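Local coordinates for uncharacterized tRNA/rRNA methyltransferase HI0380 (Haemophilus influenzae, PDB 3ILK), which is uncharacterised but, as a member of the TrmH family of SPOUT methyltransferases, probably transfers a methyl group from S-adenosyl-L-methionine to RNA, at residues R9-E14 with C37-K42; A27-G32 with A55-K60; R86-T91 with H129-I134; F187-R192 with M229-E234. All coordinates share one frame; numbering follows the deposited sequence.

Contact 1. Residues R9-E14 with C37-K42; sequences RIVLIE and CLVSPK
Val39 CG2 is the meeting point of one sheet face, touching Val11 CG1 and Ile13 CD1 at 3.6 Å each. The two valines cross, whereas Ile13 lies alongside Val39 and points the same way; with its CG1 opposite the carbonyl carbon (chi1 -49°), Ile13 brings CD1 closer to Val39 than its CB direction alone would. Farther back on this face the bent chain of Arg9 lays CD 3.7 Å from Cys37 CB, while its guanidinium is held by the carbonyls of Ala71 and Asp73. On the other face Leu12 and Leu38 run side by side, CD1 to CD2 3.8 Å, against helix 18-31, where Leu12 touches Ala24 and Leu38 touches Ile21. The backbone ladder behind these pairs is parallel: Cys37 N to Ile10 O, Leu12 N to Cys37 O at 2.7 Å, Val39 N to Leu12 O, and Glu14 N to Val39 O, the last less straight at 139°. A water donates to both Leu12 O (2.6 Å) and Val39 O, bridging the strands where they end. Beyond them Glu14 carries a salt bridge to Arg115. With helix 18-31 connecting strands 8-13 and 35-39, this is a beta-alpha-beta unit of the parallel sheet in the SPOUT fold, and Ile13 approaches Gly114, a probable S-adenosyl-L-methionine site residue.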
loop_
_atom_site.group_PDB
_atom_site.type_symbol
_atom_site.label_atom_id
_atom_site.label_comp_id
_atom_site.label_asym_id
_atom_site.label_seq_id
_atom_site.Cartn_x
_atom_site.Cartn_y
_atom_site.Cartn_z
ATOM N N ARG A 9 3.290 24.151 6.328
ATOM C CA ARG A 9 3.508 25.024 5.179
ATOM C C ARG A 9 4.433 24.324 4.209
ATOM O O ARG A 9 5.560 23.963 4.574
ATOM C CB ARG A 9 4.118 26.366 5.644
ATOM C CG ARG A 9 4.360 27.403 4.490
ATOM C CD ARG A 9 4.936 28.716 5.004
ATOM N NE ARG A 9 4.135 29.288 6.101
ATOM C CZ ARG A 9 4.560 30.170 7.006
ATOM N NH1 ARG A 9 5.810 30.659 7.005
ATOM N NH2 ARG A 9 3.714 30.550 7.959
ATOM N N ILE A 10 4.000 24.211 2.962
ATOM C CA ILE A 10 4.819 23.698 1.879
ATOM C C ILE A 10 5.495 24.895 1.189
ATOM O O ILE A 10 4.821 25.790 0.701
ATOM C CB ILE A 10 3.942 22.883 0.873
ATOM C CG1 ILE A 10 3.313 21.645 1.549
ATOM C CG2 ILE A 10 4.722 22.471 -0.415
ATOM C CD1 ILE A 10 4.308 20.582 1.978
ATOM N N VAL A 11 6.826 24.922 1.181
ATOM C CA VAL A 11 7.527 26.048 0.560
ATOM C C VAL A 11 8.220 25.598 -0.718
ATOM O O VAL A 11 8.974 24.657 -0.706
ATOM C CB VAL A 11 8.594 26.652 1.517
ATOM C CG1 VAL A 11 9.307 27.869 0.805
ATOM C CG2 VAL A 11 7.950 26.992 2.950
ATOM N N LEU A 12 7.998 26.296 -1.823
ATOM C CA LEU A 12 8.679 25.989 -3.055
ATOM C C LEU A 12 9.673 27.117 -3.443
ATOM O O LEU A 12 9.265 28.285 -3.782
ATOM C CB LEU A 12 7.650 25.812 -4.188
ATOM C CG LEU A 12 6.399 24.956 -3.963
ATOM C CD1 LEU A 12 5.542 24.874 -5.289
ATOM C CD2 LEU A 12 6.721 23.543 -3.450
ATOM N N ILE A 13 10.963 26.755 -3.395
ATOM C CA ILE A 13 12.054 27.687 -3.734
ATOM C C ILE A 13 12.241 27.867 -5.225
ATOM O O ILE A 13 12.643 26.937 -5.924
ATOM C CB ILE A 13 13.397 27.234 -3.190
ATOM C CG1 ILE A 13 13.291 26.853 -1.674
ATOM C CG2 ILE A 13 14.451 28.324 -3.368
ATOM C CD1 ILE A 13 12.780 27.977 -0.762
ATOM N N GLU A 14 12.027 29.098 -5.674
ATOM C CA GLU A 14 12.269 29.496 -7.080
ATOM C C GLU A 14 11.762 28.487 -8.042
ATOM O O GLU A 14 12.550 27.807 -8.654
ATOM C CB GLU A 14 13.754 29.751 -7.348
ATOM C CG GLU A 14 14.325 30.775 -6.397
ATOM C CD GLU A 14 15.804 31.008 -6.617
ATOM O OE1 GLU A 14 16.330 30.735 -7.730
ATOM O OE2 GLU A 14 16.440 31.535 -5.712
ATOM N N CYS A 37 3.579 28.226 0.066
ATOM C CA CYS A 37 4.420 29.416 0.012
ATOM C C CYS A 37 5.465 29.284 -1.105
ATOM O O CYS A 37 6.192 28.265 -1.179
ATOM C CB CYS A 37 5.074 29.592 1.373
ATOM S SG CYS A 37 6.170 30.998 1.554
ATOM N N LEU A 38 5.497 30.291 -1.984
ATOM C CA LEU A 38 6.462 30.468 -3.080
ATOM C C LEU A 38 7.564 31.505 -2.751
ATOM O O LEU A 38 7.248 32.609 -2.270
ATOM C CB LEU A 38 5.712 30.870 -4.357
ATOM C CG LEU A 38 4.413 30.087 -4.697
ATOM C CD1 LEU A 38 3.797 30.606 -6.016
ATOM C CD2 LEU A 38 4.701 28.550 -4.777
ATOM N N VAL A 39 8.838 31.112 -2.943
ATOM C CA VAL A 39 9.973 32.041 -2.857
ATOM C C VAL A 39 10.371 32.403 -4.260
ATOM O O VAL A 39 10.739 31.528 -5.068
ATOM C CB VAL A 39 11.142 31.475 -2.071
ATOM C CG1 VAL A 39 12.312 32.518 -1.868
ATOM C CG2 VAL A 39 10.658 30.935 -0.632
ATOM N N SER A 40 10.258 33.690 -4.594
ATOM C CA SER A 40 10.711 34.165 -5.901
ATOM C C SER A 40 10.367 33.191 -7.025
ATOM O O SER A 40 11.270 32.712 -7.688
ATOM C CB SER A 40 12.231 34.346 -5.938
ATOM O OG SER A 40 12.579 35.404 -5.099
ATOM N N PRO A 41 9.078 32.886 -7.210
ATOM C CA PRO A 41 8.743 32.118 -8.380
ATOM C C PRO A 41 9.126 32.944 -9.580
ATOM O O PRO A 41 9.066 34.202 -9.572
ATOM C CB PRO A 41 7.210 31.990 -8.303
ATOM C CG PRO A 41 6.786 33.197 -7.520
ATOM C CD PRO A 41 7.873 33.316 -6.472
ATOM N N LYS A 42 9.519 32.247 -10.624
ATOM C CA LYS A 42 9.902 32.931 -11.854
ATOM C C LYS A 42 8.666 33.503 -12.509
ATOM O O LYS A 42 8.683 34.565 -13.164
ATOM C CB LYS A 42 10.573 31.909 -12.751
ATOM C CG LYS A 42 11.017 32.424 -14.105
ATOM C CD LYS A 42 11.829 31.329 -14.781
ATOM C CE LYS A 42 12.559 31.886 -16.003
ATOM N NZ LYS A 42 11.621 32.727 -16.765
HETATM O O HOH W 1 8.864 29.532 -6.017
#

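Contact 2. Residues A27-G32 with A55-K60; sequences AMKTMG and AENIVK
Lys29 reaches across to the start of helix 56-61 as a nearly straight rod, its CG anti to the backbone N (chi1 -167°) and every later torsion extended. Different parts of it serve different neighbours. Near the root, CB is pressed against Ile58 CD1 at 3.4 Å, tighter than usual for two carbons, with the isoleucine crossing the lysine at a slant. Midway, CD lies 3.8 Å from Ala55 CB, the methyl of the N-cap residue. At the far end NZ donates to Asn57 OD1 at 3.2 Å, arriving 43° out of the amide plane; Asn57 turns its amide back toward the lysine with CG between backbone N and carbonyl carbon (chi1 61°). The same ammonium also bonds to Gly54 O, so two oxygens grip it. The other branch of Ile58, CG2, meets CE of selenomethionine Met28 at 4.0 Å, that chain being bent at its last torsion. The short axes pass 10.3 Å apart, and the helices meet steeply through a few side chains. Leu36 of strand 35-39 touches both Met28 and Ile58, and helix 145-169 packs on Met28 and Met31, while Tyr140 of the second subunit rests on Lys29 and Thr30.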
loop_
_atom_site.group_PDB
_atom_site.type_symbol
_atom_site.label_atom_id
_atom_site.label_comp_id
_atom_site.label_asym_id
_atom_site.label_seq_id
_atom_site.Cartn_x
_atom_site.Cartn_y
_atom_site.Cartn_z
ATOM N N ALA A 27 -1.103 18.087 -6.183
ATOM C CA ALA A 27 -0.550 17.008 -5.311
ATOM C C ALA A 27 -0.896 17.209 -3.822
ATOM O O ALA A 27 -1.425 16.303 -3.165
ATOM C CB ALA A 27 0.997 16.841 -5.487
HETATM N N MSE A 28 -0.673 18.410 -3.334
HETATM C CA MSE A 28 -1.081 18.785 -1.983
HETATM C C MSE A 28 -2.573 18.527 -1.675
HETATM O O MSE A 28 -2.914 17.971 -0.582
HETATM C CB MSE A 28 -0.813 20.276 -1.740
HETATM C CG MSE A 28 0.654 20.672 -1.780
HETATM SE SE MSE A 28 0.976 22.578 -1.679
HETATM C CE MSE A 28 0.089 23.118 -0.070
ATOM N N LYS A 29 -3.451 19.023 -2.544
ATOM C CA LYS A 29 -4.873 18.887 -2.317
ATOM C C LYS A 29 -5.327 17.420 -2.309
ATOM O O LYS A 29 -6.227 17.076 -1.552
ATOM C CB LYS A 29 -5.702 19.710 -3.327
ATOM C CG LYS A 29 -7.201 19.846 -2.942
ATOM C CD LYS A 29 -7.913 20.778 -3.859
ATOM C CE LYS A 29 -9.365 21.011 -3.429
ATOM N NZ LYS A 29 -9.977 22.023 -4.294
ATOM N N THR A 30 -4.717 16.561 -3.128
ATOM C CA THR A 30 -5.110 15.153 -3.140
ATOM C C THR A 30 -4.853 14.558 -1.760
ATOM O O THR A 30 -5.419 13.544 -1.441
ATOM C CB THR A 30 -4.326 14.277 -4.186
ATOM O OG1 THR A 30 -2.923 14.278 -3.881
ATOM C CG2 THR A 30 -4.509 14.778 -5.581
HETATM N N MSE A 31 -3.977 15.180 -0.959
HETATM C CA MSE A 31 -3.602 14.604 0.344
HETATM C C MSE A 31 -4.097 15.425 1.520
HETATM O O MSE A 31 -3.913 15.037 2.677
HETATM C CB MSE A 31 -2.084 14.366 0.453
HETATM C CG MSE A 31 -1.570 13.344 -0.535
HETATM SE SE MSE A 31 -2.288 11.553 -0.262
HETATM C CE MSE A 31 -2.776 11.087 -2.076
ATOM N N GLY A 32 -4.769 16.534 1.257
ATOM C CA GLY A 32 -5.341 17.304 2.374
ATOM C C GLY A 32 -4.482 18.483 2.853
ATOM O O GLY A 32 -4.828 19.114 3.866
ATOM N N ALA A 55 -7.477 22.627 -7.885
ATOM C CA ALA A 55 -6.796 23.077 -6.690
ATOM C C ALA A 55 -6.450 24.570 -6.769
ATOM O O ALA A 55 -5.441 25.032 -6.200
ATOM C CB ALA A 55 -5.549 22.240 -6.447
ATOM N N GLU A 56 -7.274 25.347 -7.456
ATOM C CA GLU A 56 -6.998 26.772 -7.605
ATOM C C GLU A 56 -6.936 27.507 -6.266
ATOM O O GLU A 56 -6.169 28.462 -6.118
ATOM C CB GLU A 56 -8.031 27.459 -8.495
ATOM C CG GLU A 56 -7.967 27.088 -9.977
ATOM C CD GLU A 56 -8.699 25.785 -10.297
ATOM O OE1 GLU A 56 -9.137 25.086 -9.359
ATOM O OE2 GLU A 56 -8.850 25.461 -11.500
ATOM N N ASN A 57 -7.764 27.084 -5.313
ATOM C CA ASN A 57 -7.836 27.758 -4.027
ATOM C C ASN A 57 -6.448 27.837 -3.393
ATOM O O ASN A 57 -6.046 28.892 -2.820
ATOM C CB ASN A 57 -8.832 27.057 -3.087
ATOM C CG ASN A 57 -8.436 25.585 -2.779
ATOM O OD1 ASN A 57 -8.306 24.726 -3.688
ATOM N ND2 ASN A 57 -8.243 25.295 -1.493
ATOM N N ILE A 58 -5.709 26.729 -3.516
ATOM C CA ILE A 58 -4.352 26.620 -2.933
ATOM C C ILE A 58 -3.399 27.621 -3.597
ATOM O O ILE A 58 -2.683 28.320 -2.907
ATOM C CB ILE A 58 -3.848 25.141 -2.935
ATOM C CG1 ILE A 58 -4.767 24.272 -2.045
ATOM C CG2 ILE A 58 -2.350 25.065 -2.577
ATOM C CD1 ILE A 58 -4.548 22.723 -2.107
ATOM N N VAL A 59 -3.468 27.737 -4.928
ATOM C CA VAL A 59 -2.672 28.697 -5.689
ATOM C C VAL A 59 -3.058 30.146 -5.367
ATOM O O VAL A 59 -2.158 31.001 -5.206
ATOM C CB VAL A 59 -2.831 28.452 -7.204
ATOM C CG1 VAL A 59 -2.022 29.489 -8.053
ATOM C CG2 VAL A 59 -2.466 27.033 -7.550
ATOM N N LYS A 60 -4.368 30.417 -5.224
ATOM C CA LYS A 60 -4.853 31.782 -4.870
ATOM C C LYS A 60 -4.339 32.221 -3.519
ATOM O O LYS A 60 -3.905 33.375 -3.321
ATOM C CB LYS A 60 -6.409 31.835 -4.827
ATOM C CG LYS A 60 -7.130 31.739 -6.168
ATOM C CD LYS A 60 -8.663 31.789 -5.910
ATOM C CE LYS A 60 -9.443 31.599 -7.186
ATOM N NZ LYS A 60 -10.933 31.544 -6.986
#

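Contact 3. Residues R86-T91 with H129-I134; sequences RHLQNT and HYHLNI. With EDO (1,2-ethanediol), chain D.
Thr91 and Tyr130 bring the backbones to a CA separation of 5.0 Å, and Thr91 O accepts a hydrogen bond from His131 N at 2.9 Å, nearly straight, although the donor stands 36° above the carbonyl plane. The same oxygen lies near the plane of the Tyr130 ring, at its edge. Thr91 makes a second link through its side chain: OG1 sits in the plane of the His131 imidazole and hydrogen-bonds ND1 at 2.6 Å. Its chi1 of 56° sets OG1 between the backbone N and carbonyl carbon, facing the ring. Strand 130-132 here lies between strands 77-81 and 92-93 of the parallel SPOUT sheet, and its continuation leads to Ile134, a predicted S-adenosyl-L-methionine site residue. Over one face of His131 comes Leu88, whose CD2 is 4.0 Å from the ring centroid and 17° off the normal, a CH-pi contact; CD1 reaches CG of the same ring at 3.9 Å. Since NE2 bonds to Leu125 O, both imidazole nitrogens are engaged, which should fix the rotation of the ring. Ser82, another likely cofactor residue, touches both Leu88 and His131. A 1,2-ethanediol, probably from the crystallisation liquor, accepts a hydrogen bond from Ile134 N at O1, 2.8 Å.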
loop_
_atom_site.group_PDB
_atom_site.type_symbol
_atom_site.label_atom_id
_atom_site.label_comp_id
_atom_site.label_asym_id
_atom_site.label_seq_id
_atom_site.Cartn_x
_atom_site.Cartn_y
_atom_site.Cartn_z
ATOM N N ARG A 86 26.878 13.804 1.984
ATOM C CA ARG A 86 27.616 13.221 3.106
ATOM C C ARG A 86 27.805 14.171 4.315
ATOM O O ARG A 86 27.779 13.703 5.448
ATOM C CB ARG A 86 28.926 12.562 2.657
ATOM C CG ARG A 86 30.021 13.534 2.191
ATOM C CD ARG A 86 31.298 12.838 1.782
ATOM N NE ARG A 86 32.225 13.831 1.238
ATOM C CZ ARG A 86 33.544 13.687 1.122
ATOM N NH1 ARG A 86 34.283 14.686 0.615
ATOM N NH2 ARG A 86 34.128 12.559 1.515
ATOM N N HIS A 87 27.955 15.487 4.100
ATOM C CA HIS A 87 28.136 16.396 5.250
ATOM C C HIS A 87 26.855 16.624 6.110
ATOM O O HIS A 87 26.910 17.244 7.180
ATOM C CB HIS A 87 28.718 17.746 4.796
ATOM C CG HIS A 87 27.689 18.704 4.276
ATOM N ND1 HIS A 87 27.114 18.577 3.033
ATOM C CD2 HIS A 87 27.186 19.843 4.806
ATOM C CE1 HIS A 87 26.278 19.580 2.827
ATOM N NE2 HIS A 87 26.321 20.379 3.881
ATOM N N LEU A 88 25.727 16.107 5.629
ATOM C CA LEU A 88 24.431 16.210 6.312
ATOM C C LEU A 88 24.021 14.943 6.994
ATOM O O LEU A 88 22.867 14.814 7.443
ATOM C CB LEU A 88 23.345 16.553 5.312
ATOM C CG LEU A 88 23.545 17.916 4.628
ATOM C CD1 LEU A 88 22.424 18.112 3.648
ATOM C CD2 LEU A 88 23.569 19.003 5.686
ATOM N N GLN A 89 24.952 13.997 7.026
ATOM C CA GLN A 89 24.674 12.642 7.470
ATOM C C GLN A 89 23.999 12.611 8.842
ATOM O O GLN A 89 23.242 11.709 9.144
ATOM C CB GLN A 89 25.976 11.849 7.521
ATOM C CG GLN A 89 25.871 10.459 6.931
ATOM C CD GLN A 89 26.205 9.341 7.928
ATOM O OE1 GLN A 89 25.517 8.299 7.970
ATOM N NE2 GLN A 89 27.259 9.541 8.730
ATOM N N ASN A 90 24.281 13.597 9.681
ATOM C CA ASN A 90 23.768 13.577 11.066
ATOM C C ASN A 90 22.260 13.861 11.116
ATOM O O ASN A 90 21.588 13.499 12.072
ATOM C CB ASN A 90 24.472 14.640 11.891
ATOM C CG ASN A 90 25.933 14.347 12.088
ATOM O OD1 ASN A 90 26.358 13.176 12.223
ATOM N ND2 ASN A 90 26.731 15.410 12.134
ATOM N N THR A 91 21.736 14.504 10.067
ATOM C CA THR A 91 20.377 15.045 10.109
ATOM C C THR A 91 19.545 14.666 8.904
ATOM O O THR A 91 18.445 15.179 8.750
ATOM C CB THR A 91 20.388 16.598 10.131
ATOM O OG1 THR A 91 21.131 17.090 8.996
ATOM C CG2 THR A 91 20.987 17.169 11.472
ATOM N N HIS A 129 16.231 21.884 10.314
ATOM C CA HIS A 129 16.556 21.040 11.504
ATOM C C HIS A 129 16.846 19.639 10.954
ATOM O O HIS A 129 17.727 18.957 11.449
ATOM C CB HIS A 129 15.382 21.030 12.469
ATOM C CG HIS A 129 15.079 22.388 13.025
ATOM N ND1 HIS A 129 15.682 22.880 14.175
ATOM C CD2 HIS A 129 14.298 23.388 12.552
ATOM C CE1 HIS A 129 15.267 24.117 14.393
ATOM N NE2 HIS A 129 14.430 24.449 13.424
ATOM N N TYR A 130 16.159 19.258 9.865
ATOM C CA TYR A 130 16.389 17.930 9.301
ATOM C C TYR A 130 16.397 18.061 7.801
ATOM O O TYR A 130 15.901 19.075 7.243
ATOM C CB TYR A 130 15.396 16.805 9.789
ATOM C CG TYR A 130 15.383 16.603 11.304
ATOM C CD1 TYR A 130 14.474 17.309 12.088
ATOM C CD2 TYR A 130 16.277 15.714 11.945
ATOM C CE1 TYR A 130 14.444 17.162 13.470
ATOM C CE2 TYR A 130 16.268 15.557 13.349
ATOM C CZ TYR A 130 15.346 16.284 14.094
ATOM O OH TYR A 130 15.283 16.155 15.452
ATOM N N HIS A 131 17.037 17.094 7.153
ATOM C CA HIS A 131 17.175 17.153 5.690
ATOM C C HIS A 131 16.565 15.922 5.119
ATOM O O HIS A 131 16.942 14.806 5.503
ATOM C CB HIS A 131 18.624 17.304 5.300
ATOM C CG HIS A 131 19.263 18.503 5.942
ATOM N ND1 HIS A 131 19.907 18.438 7.160
ATOM C CD2 HIS A 131 19.249 19.802 5.601
ATOM C CE1 HIS A 131 20.310 19.643 7.509
ATOM N NE2 HIS A 131 19.925 20.490 6.577
ATOM N N LEU A 132 15.625 16.135 4.184
ATOM C CA LEU A 132 14.723 15.086 3.739
ATOM C C LEU A 132 15.166 14.527 2.408
ATOM O O LEU A 132 15.227 15.247 1.416
ATOM C CB LEU A 132 13.285 15.616 3.693
ATOM C CG LEU A 132 12.205 14.641 3.156
ATOM C CD1 LEU A 132 12.183 13.425 4.036
ATOM C CD2 LEU A 132 10.804 15.316 3.128
ATOM N N ASN A 133 15.518 13.243 2.394
ATOM C CA ASN A 133 15.949 12.657 1.142
ATOM C C ASN A 133 14.987 11.551 0.786
ATOM O O ASN A 133 14.645 10.711 1.644
ATOM C CB ASN A 133 17.385 12.105 1.239
ATOM C CG ASN A 133 17.807 11.395 -0.031
ATOM O OD1 ASN A 133 17.836 10.167 -0.089
ATOM N ND2 ASN A 133 18.077 12.162 -1.067
ATOM N N ILE A 134 14.601 11.499 -0.481
ATOM C CA ILE A 134 13.649 10.496 -0.914
ATOM C C ILE A 134 14.418 9.329 -1.517
ATOM O O ILE A 134 15.083 9.501 -2.560
ATOM C CB ILE A 134 12.664 11.062 -1.957
ATOM C CG1 ILE A 134 11.903 12.282 -1.402
ATOM C CG2 ILE A 134 11.684 9.961 -2.389
ATOM C CD1 ILE A 134 10.887 12.956 -2.405
HETATM C C1 EDO D . 15.144 14.883 -2.083
HETATM O O1 EDO D . 15.398 13.497 -2.323
HETATM C C2 EDO D . 15.260 15.640 -3.403
HETATM O O2 EDO D . 13.930 15.929 -3.880
#

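Contact 4. Residues F187-R192 with M229-E234; sequences FDYTER and MLSAVE
Tyr189 lays one face of its ring over the CB of Leu230, which stands 3.8 Å from the ring centroid and 18° off the normal, a CH-pi contact displaced toward the rim near CE2. Tyrosine and leucine slide past each other in opposite directions, so that Leu230 CD1 comes back to the root of the ring, 3.7 Å from CD2, and reaches on to Thr190 OG1 at 3.4 Å. With CG anti to the backbone N (chi1 -168°), Tyr189 extends its phenol between the helices to Glu234, where OH donates to OE1 at 2.7 Å from above the carboxylate plane. Segments 187-192 and 229-234 belong to helices 180-197 and 220-240 of an all-helical C-terminal region; the axes of the short segments approach to 10.4 Å and run in roughly the same direction, and Phe187 and Glu191 meet helix 204-216. The second carboxylate oxygen, Glu234 OE2, receives Arg192 NH2 at 3.0 Å in a salt bridge. OE2 lies close to the guanidinium plane, while the guanidinium and carboxylate planes are turned 40° apart. The two oxygens are thus claimed separately, by a phenol and a guanidinium, which should limit rotation of the carboxylate. Ser231 OG sits in plane at the ring edge; it bonds to Asn227 O, as Thr190 OG1 does to Phe186 O. Tyr194 of the second subunit packs against Met229 and Val233.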
loop_
_atom_site.group_PDB
_atom_site.type_symbol
_atom_site.label_atom_id
_atom_site.label_comp_id
_atom_site.label_asym_id
_atom_site.label_seq_id
_atom_site.Cartn_x
_atom_site.Cartn_y
_atom_site.Cartn_z
ATOM N N PHE A 187 -9.415 -27.742 24.382
ATOM C CA PHE A 187 -8.384 -28.717 24.026
ATOM C C PHE A 187 -8.916 -30.119 24.273
ATOM O O PHE A 187 -8.849 -30.947 23.383
ATOM C CB PHE A 187 -7.051 -28.478 24.754
ATOM C CG PHE A 187 -6.377 -27.181 24.397
ATOM C CD1 PHE A 187 -6.170 -26.824 23.051
ATOM C CD2 PHE A 187 -5.905 -26.341 25.398
ATOM C CE1 PHE A 187 -5.533 -25.626 22.723
ATOM C CE2 PHE A 187 -5.274 -25.146 25.091
ATOM C CZ PHE A 187 -5.096 -24.779 23.758
ATOM N N ASP A 188 -9.482 -30.378 25.456
ATOM C CA ASP A 188 -10.148 -31.666 25.703
ATOM C C ASP A 188 -11.227 -32.007 24.670
ATOM O O ASP A 188 -11.355 -33.160 24.265
ATOM C CB ASP A 188 -10.698 -31.714 27.133
ATOM C CG ASP A 188 -9.613 -31.483 28.149
ATOM O OD1 ASP A 188 -9.846 -31.570 29.397
ATOM O OD2 ASP A 188 -8.483 -31.235 27.665
ATOM N N TYR A 189 -11.962 -30.994 24.223
ATOM C CA TYR A 189 -13.001 -31.151 23.217
ATOM C C TYR A 189 -12.403 -31.531 21.837
ATOM O O TYR A 189 -12.862 -32.482 21.222
ATOM C CB TYR A 189 -13.858 -29.872 23.160
ATOM C CG TYR A 189 -15.177 -29.934 22.361
ATOM C CD1 TYR A 189 -15.765 -31.153 21.990
ATOM C CD2 TYR A 189 -15.863 -28.752 22.051
ATOM C CE1 TYR A 189 -16.980 -31.192 21.335
ATOM C CE2 TYR A 189 -17.083 -28.765 21.344
ATOM C CZ TYR A 189 -17.635 -29.992 20.995
ATOM O OH TYR A 189 -18.840 -30.030 20.323
ATOM N N THR A 190 -11.407 -30.775 21.357
ATOM C CA THR A 190 -10.617 -31.139 20.170
ATOM C C THR A 190 -10.101 -32.598 20.269
ATOM O O THR A 190 -10.279 -33.391 19.333
ATOM C CB THR A 190 -9.418 -30.173 19.983
ATOM O OG1 THR A 190 -9.888 -28.823 19.835
ATOM C CG2 THR A 190 -8.559 -30.565 18.773
ATOM N N GLU A 191 -9.486 -32.941 21.404
ATOM C CA GLU A 191 -8.940 -34.295 21.630
ATOM C C GLU A 191 -9.983 -35.391 21.503
ATOM O O GLU A 191 -9.844 -36.300 20.669
ATOM C CB GLU A 191 -8.333 -34.451 23.016
ATOM C CG GLU A 191 -7.425 -33.343 23.489
ATOM C CD GLU A 191 -6.770 -33.669 24.821
ATOM O OE1 GLU A 191 -6.470 -34.868 25.065
ATOM O OE2 GLU A 191 -6.555 -32.722 25.623
ATOM N N ARG A 192 -10.997 -35.326 22.369
ATOM C CA ARG A 192 -12.128 -36.246 22.305
ATOM C C ARG A 192 -12.665 -36.435 20.869
ATOM O O ARG A 192 -12.817 -37.569 20.398
ATOM C CB ARG A 192 -13.262 -35.809 23.239
ATOM C CG ARG A 192 -14.423 -36.811 23.200
ATOM C CD ARG A 192 -15.519 -36.517 24.188
ATOM N NE ARG A 192 -16.578 -35.703 23.599
ATOM C CZ ARG A 192 -16.888 -34.486 24.021
ATOM N NH1 ARG A 192 -16.216 -33.950 25.034
ATOM N NH2 ARG A 192 -17.875 -33.812 23.442
HETATM N N MSE A 229 -17.004 -25.049 15.288
HETATM C CA MSE A 229 -16.596 -26.080 14.315
HETATM C C MSE A 229 -16.605 -27.494 14.975
HETATM O O MSE A 229 -17.160 -28.433 14.418
HETATM C CB MSE A 229 -15.239 -25.743 13.685
HETATM C CG MSE A 229 -15.255 -24.387 12.935
HETATM SE SE MSE A 229 -13.514 -23.571 12.498
HETATM C CE MSE A 229 -13.293 -24.328 10.698
ATOM N N LEU A 230 -16.019 -27.635 16.154
ATOM C CA LEU A 230 -16.056 -28.933 16.866
ATOM C C LEU A 230 -17.470 -29.493 17.109
ATOM O O LEU A 230 -17.689 -30.714 17.016
ATOM C CB LEU A 230 -15.291 -28.866 18.186
ATOM C CG LEU A 230 -13.800 -28.580 18.071
ATOM C CD1 LEU A 230 -13.238 -28.291 19.457
ATOM C CD2 LEU A 230 -13.051 -29.717 17.401
ATOM N N SER A 231 -18.409 -28.593 17.416
ATOM C CA SER A 231 -19.814 -28.953 17.563
ATOM C C SER A 231 -20.394 -29.345 16.224
ATOM O O SER A 231 -21.181 -30.293 16.134
ATOM C CB SER A 231 -20.594 -27.800 18.165
ATOM O OG SER A 231 -19.929 -27.403 19.363
ATOM N N ALA A 232 -20.003 -28.625 15.181
ATOM C CA ALA A 232 -20.438 -28.976 13.836
ATOM C C ALA A 232 -20.007 -30.418 13.474
ATOM O O ALA A 232 -20.846 -31.230 13.097
ATOM C CB ALA A 232 -19.964 -27.952 12.842
ATOM N N VAL A 233 -18.724 -30.734 13.636
ATOM C CA VAL A 233 -18.184 -32.099 13.468
ATOM C C VAL A 233 -18.864 -33.145 14.402
ATOM O O VAL A 233 -19.187 -34.263 13.958
ATOM C CB VAL A 233 -16.624 -32.118 13.679
ATOM C CG1 VAL A 233 -16.046 -33.529 13.491
ATOM C CG2 VAL A 233 -15.951 -31.160 12.698
ATOM N N GLU A 234 -19.091 -32.769 15.668
ATOM C CA GLU A 234 -19.742 -33.646 16.632
ATOM C C GLU A 234 -21.135 -34.102 16.202
ATOM O O GLU A 234 -21.445 -35.294 16.262
ATOM C CB GLU A 234 -19.804 -33.004 18.028
ATOM C CG GLU A 234 -20.290 -33.982 19.095
ATOM C CD GLU A 234 -20.198 -33.458 20.529
ATOM O OE1 GLU A 234 -20.335 -32.231 20.781
ATOM O OE2 GLU A 234 -19.999 -34.305 21.418
#

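Overall arrangement
Contact 2 joins contact 1 through helix 18-31, the helix of the beta-alpha-beta unit whose two strands form contact 1; segment 55-60 lies on the later helix 56-61. Their centres are 15 Å apart, and Ile10 CG1 touches Met28 CE at 3.9 Å. Contact 3 reaches the same parallel sheet through strand 130-132, its centre 21 Å from that of contact 1 with no direct touch. The predicted S-adenosyl-L-methionine site links these two, since the side chain of Ile13 lies about 4 Å from Gly114, and contact 3 contains Ile134 and brings His131 about 4 Å from Ser82 between side chains. Contact 4 stands apart, its nearest atoms about 39 Å from contact 2, yet both touch the second subunit.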